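Local coordinates for protein DNA endonuclease I-CeuI (Chlamydomonas eugametos, PDB 2EX5) that cuts double-stranded DNA at a long, degenerate target site as a magnesium-dependent LAGLIDADG homing endonuclease, working as a homodimer in intron homing, at residues 13-16 and 17-21; 146-149 and 150-153. The protein carries 1 engineered substitution. All blocks are in the same frame, centred on the assembly; numbering follows the deposited sequence.

Each contact is a short run of about two turns, the two on different helices, and together they illustrate how the same backbone pattern takes on different chemistry with its place in the fold. Contact 1 lies on helix 10-26 and contact 2 at the start of helix 147-164; their centres are about 35 Å apart, on opposite sides of the chain's centre. Each is partly buried. In contact 1 leucine and isoleucine face helix 29-40, while lysines and glutamates occupy the outer side and Lys17 reaches the DNA backbone. Contact 2 differs in burying charged groups: a serine cap opens its helix, and Glu148, bonded to the second subunit, and Arg152, paired with a DNA phosphate, are buried.

Contact 1 (13-16 and 17-21); sequences LEEL and KKIND. With nucleotides of chain A.
The carbonyl oxygen of Glu14 is gripped twice: Lys18 N donates to it at 2.9 Å, and water 1 donates to the same Glu14 O while accepting from Lys18 NZ at 2.7 Å, closing a water-bridged loop. The lysine's CG, held beside the backbone N (chi1 -60°), passes 3.4 Å from Glu14 O, and a bend at the chain's end turns NZ back to the water. Glu15 OE2 lies 4.0 Å from Lys18 CE but 5.5 Å from Lys18 NZ, so any charge attraction is probably loose. Lys17, one of the protein's DNA-contacting residues, runs outward to the phosphate of DG8 of chain A, with NZ 3.0 Å from OP1. The side chains of Leu16 and Asn20 run alongside each other in the same direction, Leu16 CD1 sitting 4.0 Å from Asn20 ND2. Ile19 brings CG1 and CD1 against Glu15 O, with CG1 3.2 Å away, and also touches Tyr32 and Leu39; an alanine here would probably leave a gap beside those two residues. Leu16, on Leu36, and Ile19 pack this face of the helix against helix 29-40, whereas Asn20 ties it to strand 108-111 through a hydrogen bond from ND2 to Ile109 O.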
ATOM      1  N   LEU C  13     -22.385   9.053  -0.791  1.00 45.13           N
ATOM      2  CA  LEU C  13     -21.677  10.223  -1.293  1.00 44.71           C
ATOM      3  C   LEU C  13     -22.251  11.525  -0.762  1.00 45.22           C
ATOM      4  O   LEU C  13     -21.510  12.388  -0.307  1.00 45.84           O
ATOM      5  CB  LEU C  13     -21.676  10.239  -2.820  1.00 44.13           C
ATOM      6  CG  LEU C  13     -20.688   9.350  -3.577  1.00 44.49           C
ATOM      7  CD1 LEU C  13     -20.629   9.834  -4.983  1.00 43.84           C
ATOM      8  CD2 LEU C  13     -19.321   9.514  -2.923  1.00 42.51           C
ATOM      9  N   GLU C  14     -23.589  11.651  -0.814  1.00 46.24           N
ATOM     10  CA  GLU C  14     -24.289  12.876  -0.375  1.00 46.23           C
ATOM     11  C   GLU C  14     -24.195  13.114   1.079  1.00 44.46           C
ATOM     12  O   GLU C  14     -23.915  14.226   1.541  1.00 43.18           O
ATOM     13  CB  GLU C  14     -25.779  12.818  -0.767  1.00 50.03           C
ATOM     14  CG  GLU C  14     -26.127  14.116  -1.585  1.00 54.51           C
ATOM     15  CD  GLU C  14     -25.384  14.111  -2.881  1.00 56.50           C
ATOM     16  OE1 GLU C  14     -25.330  13.000  -3.491  1.00 59.37           O
ATOM     17  OE2 GLU C  14     -24.829  15.166  -3.245  1.00 59.12           O
ATOM     18  N   GLU C  15     -24.347  12.015   1.811  1.00 43.61           N
ATOM     19  CA  GLU C  15     -24.157  12.005   3.254  1.00 42.25           C
ATOM     20  C   GLU C  15     -22.734  12.374   3.709  1.00 40.21           C
ATOM     21  O   GLU C  15     -22.584  13.145   4.616  1.00 41.07           O
ATOM     22  CB  GLU C  15     -24.613  10.673   3.765  1.00 43.39           C
ATOM     23  CG  GLU C  15     -24.846  10.652   5.269  1.00 48.26           C
ATOM     24  CD  GLU C  15     -25.967  11.568   5.698  1.00 50.48           C
ATOM     25  OE1 GLU C  15     -25.774  12.375   6.673  1.00 50.51           O
ATOM     26  OE2 GLU C  15     -27.005  11.481   5.007  1.00 51.10           O
ATOM     27  N   LEU C  16     -21.698  11.853   3.057  1.00 38.44           N
ATOM     28  CA  LEU C  16     -20.291  12.353   3.216  1.00 35.62           C
ATOM     29  C   LEU C  16     -20.123  13.851   2.935  1.00 35.19           C
ATOM     30  O   LEU C  16     -19.407  14.582   3.683  1.00 33.85           O
ATOM     31  CB  LEU C  16     -19.318  11.531   2.306  1.00 33.02           C
ATOM     32  CG  LEU C  16     -17.781  11.574   2.499  1.00 32.31           C
ATOM     33  CD1 LEU C  16     -17.449  11.456   4.006  1.00 31.79           C
ATOM     34  CD2 LEU C  16     -17.071  10.468   1.727  1.00 29.65           C
ATOM     35  N   LYS C  17     -20.755  14.366   1.858  1.00 36.64           N
ATOM     36  CA  LYS C  17     -20.689  15.843   1.679  1.00 36.67           C
ATOM     37  C   LYS C  17     -21.348  16.562   2.822  1.00 35.04           C
ATOM     38  O   LYS C  17     -20.786  17.514   3.293  1.00 35.26           O
ATOM     39  CB  LYS C  17     -21.275  16.386   0.346  1.00 40.73           C
ATOM     40  CG  LYS C  17     -20.331  16.464  -0.853  1.00 45.58           C
ATOM     41  CD  LYS C  17     -21.011  17.144  -2.097  1.00 49.63           C
ATOM     42  CE  LYS C  17     -19.989  17.467  -3.292  1.00 53.02           C
ATOM     43  NZ  LYS C  17     -18.522  17.707  -2.885  1.00 53.41           N
ATOM     44  N   LYS C  18     -22.561  16.168   3.244  1.00 35.14           N
ATOM     45  CA  LYS C  18     -23.264  16.971   4.326  1.00 34.64           C
ATOM     46  C   LYS C  18     -22.326  16.925   5.527  1.00 34.09           C
ATOM     47  O   LYS C  18     -22.127  17.906   6.242  1.00 33.41           O
ATOM     48  CB  LYS C  18     -24.655  16.383   4.728  1.00 37.50           C
ATOM     49  CG  LYS C  18     -25.725  16.271   3.644  1.00 40.95           C
ATOM     50  CD  LYS C  18     -27.013  15.523   4.147  1.00 42.91           C
ATOM     51  CE  LYS C  18     -27.775  14.852   2.950  1.00 45.85           C
ATOM     52  NZ  LYS C  18     -27.957  15.683   1.650  1.00 44.92           N
ATOM     53  N   ILE C  19     -21.726  15.743   5.742  1.00 33.64           N
ATOM     54  CA  ILE C  19     -20.890  15.537   6.947  1.00 32.63           C
ATOM     55  C   ILE C  19     -19.698  16.476   6.859  1.00 31.46           C
ATOM     56  O   ILE C  19     -19.376  17.079   7.885  1.00 30.93           O
ATOM     57  CB  ILE C  19     -20.450  14.008   7.091  1.00 32.99           C
ATOM     58  CG1 ILE C  19     -21.596  13.144   7.661  1.00 33.34           C
ATOM     59  CG2 ILE C  19     -19.259  13.831   7.981  1.00 33.34           C
ATOM     60  CD1 ILE C  19     -21.402  11.673   7.464  1.00 31.14           C
ATOM     61  N   ASN C  20     -18.989  16.561   5.674  1.00 31.32           N
ATOM     62  CA  ASN C  20     -17.846  17.553   5.519  1.00 30.84           C
ATOM     63  C   ASN C  20     -18.296  18.991   5.606  1.00 30.63           C
ATOM     64  O   ASN C  20     -17.604  19.867   6.188  1.00 29.88           O
ATOM     65  CB  ASN C  20     -16.989  17.381   4.218  1.00 28.94           C
ATOM     66  CG  ASN C  20     -16.091  16.199   4.272  1.00 30.19           C
ATOM     67  OD1 ASN C  20     -15.206  16.097   5.126  1.00 29.22           O
ATOM     68  ND2 ASN C  20     -16.362  15.249   3.414  1.00 28.29           N
ATOM     69  N   ASP C  21     -19.454  19.249   5.030  1.00 32.13           N
ATOM     70  CA  ASP C  21     -20.108  20.630   5.127  1.00 34.83           C
ATOM     71  C   ASP C  21     -20.413  21.000   6.579  1.00 34.06           C
ATOM     72  O   ASP C  21     -20.132  22.102   7.014  1.00 34.99           O
ATOM     73  CB  ASP C  21     -21.429  20.718   4.324  1.00 37.12           C
ATOM     74  CG  ASP C  21     -21.224  20.755   2.799  1.00 38.27           C
ATOM     75  OD1 ASP C  21     -22.248  20.663   2.033  1.00 40.04           O
ATOM     76  OD2 ASP C  21     -20.068  20.788   2.353  1.00 38.11           O
TER
ATOM     77  P    DG A   8     -15.015  18.549  -2.488  1.00 52.92           P
ATOM     78  OP1  DG A   8     -16.193  19.286  -1.926  1.00 53.14           O
ATOM     79  OP2  DG A   8     -14.499  17.287  -1.947  1.00 53.56           O
ATOM     80  O5'  DG A   8     -15.375  18.371  -4.070  1.00 52.49           O
ATOM     81  C5'  DG A   8     -15.562  19.519  -4.972  1.00 48.77           C
ATOM     82  C4'  DG A   8     -14.605  19.484  -6.163  1.00 47.68           C
ATOM     83  O4'  DG A   8     -13.285  19.870  -5.726  1.00 46.11           O
ATOM     84  C3'  DG A   8     -14.434  18.111  -6.829  1.00 48.09           C
ATOM     85  O3'  DG A   8     -15.222  18.173  -8.000  1.00 48.50           O
ATOM     86  C2'  DG A   8     -12.983  18.106  -7.239  1.00 47.01           C
ATOM     87  C1'  DG A   8     -12.338  19.343  -6.637  1.00 44.93           C
ATOM     88  N9   DG A   8     -11.039  19.112  -5.982  1.00 43.50           N
ATOM     89  C8   DG A   8     -10.811  18.579  -4.736  1.00 42.78           C
ATOM     90  N7   DG A   8      -9.533  18.537  -4.380  1.00 42.75           N
ATOM     91  C5   DG A   8      -8.879  19.099  -5.465  1.00 40.80           C
ATOM     92  C6   DG A   8      -7.490  19.240  -5.695  1.00 40.66           C
ATOM     93  O6   DG A   8      -6.527  18.998  -4.908  1.00 39.70           O
ATOM     94  N1   DG A   8      -7.260  19.773  -6.982  1.00 39.50           N
ATOM     95  C2   DG A   8      -8.220  20.108  -7.891  1.00 40.60           C
ATOM     96  N2   DG A   8      -7.796  20.629  -9.055  1.00 40.35           N
ATOM     97  N3   DG A   8      -9.528  19.953  -7.665  1.00 41.60           N
ATOM     98  C4   DG A   8      -9.780  19.424  -6.455  1.00 41.12           C
TER
HETATM   99  O   HOH W   1     -25.843  16.548   0.219  1.00 54.48           O

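Contact 2 (146-149 and 150-153); sequences SPEK and VKRV
Backbone bonds run from Val150 N to Ser146 O and from Lys151 N to Pro147 O, beginning the regular i to i+4 ladder of an alpha-helix. The first is almost straight, with an N-H...O angle of 177°, and Arg152 and Val153 continue the series to Glu148 and Lys149. Ser146 is the N-cap: its OG accepts weakly from Lys149 N at 3.4 Å, a bond that gives one amide of the first turn a side-chain partner.

Van der Waals contacts of side-chain carbons, two of them with carbonyl oxygens, surround these bonds. Val150 CG2, beside its own backbone N (chi1 176° for CG1), comes within 3.2 Å of Ser146 O. Lys151, bent at chi3, swings CE to 4.1 Å from Glu148 CG, and Arg152 CG lies 3.4 Å from Glu148 O.

The charged ends look beyond the turn. Glu148 OE2 stays 4.5 Å from Arg152 NH2, too far for a salt bridge, yet their opposite charges probably attract. Glu148 OE1 instead accepts from Asn92 of the second subunit. The Arg152 guanidinium divides its bonds: NH2 donates to Met185 O, while NH1 donates to Leu65 O and forms a salt bridge with a DNA phosphate.

Arg152 thereby joins the beginning of helix 147-164 to strand 63-71 and the end of helix 171-185, while Ser146 N bonds Glu60 on helix 49-62.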
ATOM      1  N   SER C 146      11.987   2.914   3.913  1.00 32.43           N
ATOM      2  CA  SER C 146      13.010   2.816   2.828  1.00 33.16           C
ATOM      3  C   SER C 146      13.800   4.094   2.775  1.00 32.23           C
ATOM      4  O   SER C 146      13.303   5.140   3.165  1.00 33.29           O
ATOM      5  CB  SER C 146      12.360   2.533   1.433  1.00 31.44           C
ATOM      6  OG  SER C 146      11.726   3.724   0.959  1.00 31.56           O
ATOM      7  N   PRO C 147      15.082   4.018   2.360  1.00 32.88           N
ATOM      8  CA  PRO C 147      15.809   5.247   2.129  1.00 32.83           C
ATOM      9  C   PRO C 147      15.104   6.374   1.386  1.00 32.18           C
ATOM     10  O   PRO C 147      15.214   7.508   1.812  1.00 34.38           O
ATOM     11  CB  PRO C 147      17.091   4.755   1.382  1.00 32.05           C
ATOM     12  CG  PRO C 147      17.393   3.411   2.136  1.00 32.34           C
ATOM     13  CD  PRO C 147      15.960   2.826   2.244  1.00 33.67           C
ATOM     14  N   GLU C 148      14.491   6.114   0.227  1.00 32.35           N
ATOM     15  CA  GLU C 148      13.739   7.150  -0.486  1.00 30.40           C
ATOM     16  C   GLU C 148      12.701   7.834   0.375  1.00 29.65           C
ATOM     17  O   GLU C 148      12.537   9.007   0.270  1.00 28.73           O
ATOM     18  CB  GLU C 148      13.004   6.548  -1.680  1.00 30.55           C
ATOM     19  CG  GLU C 148      12.613   7.649  -2.608  1.00 33.16           C
ATOM     20  CD  GLU C 148      11.633   7.252  -3.628  1.00 36.31           C
ATOM     21  OE1 GLU C 148      11.358   6.013  -3.728  1.00 39.62           O
ATOM     22  OE2 GLU C 148      11.141   8.175  -4.345  1.00 37.05           O
ATOM     23  N   LYS C 149      11.962   7.084   1.175  1.00 29.15           N
ATOM     24  CA  LYS C 149      10.748   7.673   1.802  1.00 31.74           C
ATOM     25  C   LYS C 149      11.237   8.535   2.942  1.00 30.12           C
ATOM     26  O   LYS C 149      10.726   9.594   3.113  1.00 30.45           O
ATOM     27  CB  LYS C 149       9.708   6.596   2.294  1.00 32.29           C
ATOM     28  CG  LYS C 149       8.411   6.344   1.476  1.00 35.71           C
ATOM     29  CD  LYS C 149       8.591   6.170   0.027  1.00 38.10           C
ATOM     30  CE  LYS C 149       7.347   6.634  -0.762  1.00 37.86           C
ATOM     31  NZ  LYS C 149       6.245   5.656  -0.744  1.00 37.26           N
ATOM     32  N   VAL C 150      12.266   8.073   3.671  1.00 30.51           N
ATOM     33  CA  VAL C 150      12.989   8.829   4.730  1.00 31.70           C
ATOM     34  C   VAL C 150      13.478  10.136   4.201  1.00 30.80           C
ATOM     35  O   VAL C 150      13.272  11.179   4.813  1.00 31.60           O
ATOM     36  CB  VAL C 150      14.228   8.010   5.363  1.00 32.94           C
ATOM     37  CG1 VAL C 150      15.052   8.812   6.382  1.00 27.02           C
ATOM     38  CG2 VAL C 150      13.775   6.748   5.920  1.00 33.03           C
ATOM     39  N   LYS C 151      14.114  10.119   3.053  1.00 31.24           N
ATOM     40  CA  LYS C 151      14.563  11.397   2.459  1.00 30.92           C
ATOM     41  C   LYS C 151      13.375  12.309   2.053  1.00 28.80           C
ATOM     42  O   LYS C 151      13.486  13.517   2.129  1.00 26.80           O
ATOM     43  CB  LYS C 151      15.474  11.080   1.241  1.00 33.91           C
ATOM     44  CG  LYS C 151      15.652  12.188   0.265  1.00 39.94           C
ATOM     45  CD  LYS C 151      16.278  11.578  -1.056  1.00 45.62           C
ATOM     46  CE  LYS C 151      15.191  10.825  -2.020  1.00 46.66           C
ATOM     47  NZ  LYS C 151      15.797  10.499  -3.431  1.00 45.44           N
ATOM     48  N   ARG C 152      12.243  11.748   1.616  1.00 28.65           N
ATOM     49  CA  ARG C 152      11.061  12.610   1.263  1.00 28.80           C
ATOM     50  C   ARG C 152      10.558  13.281   2.521  1.00 27.64           C
ATOM     51  O   ARG C 152      10.256  14.448   2.558  1.00 25.65           O
ATOM     52  CB  ARG C 152       9.938  11.789   0.648  1.00 29.80           C
ATOM     53  CG  ARG C 152      10.248  11.273  -0.707  1.00 31.15           C
ATOM     54  CD  ARG C 152       9.050  10.548  -1.326  1.00 28.98           C
ATOM     55  NE  ARG C 152       7.992  11.458  -1.730  1.00 29.30           N
ATOM     56  CZ  ARG C 152       7.928  12.134  -2.894  1.00 32.20           C
ATOM     57  NH1 ARG C 152       6.880  12.913  -3.170  1.00 32.50           N
ATOM     58  NH2 ARG C 152       8.896  12.035  -3.783  1.00 27.93           N
ATOM     59  N   VAL C 153      10.519  12.538   3.603  1.00 28.46           N
ATOM     60  CA  VAL C 153      10.198  13.157   4.916  1.00 29.09           C
ATOM     61  C   VAL C 153      11.142  14.322   5.262  1.00 29.50           C
ATOM     62  O   VAL C 153      10.668  15.393   5.766  1.00 30.75           O
ATOM     63  CB  VAL C 153      10.153  12.083   6.122  1.00 29.34           C
ATOM     64  CG1 VAL C 153      10.106  12.796   7.513  1.00 28.76           C
ATOM     65  CG2 VAL C 153       8.906  11.109   5.946  1.00 25.81           C
TER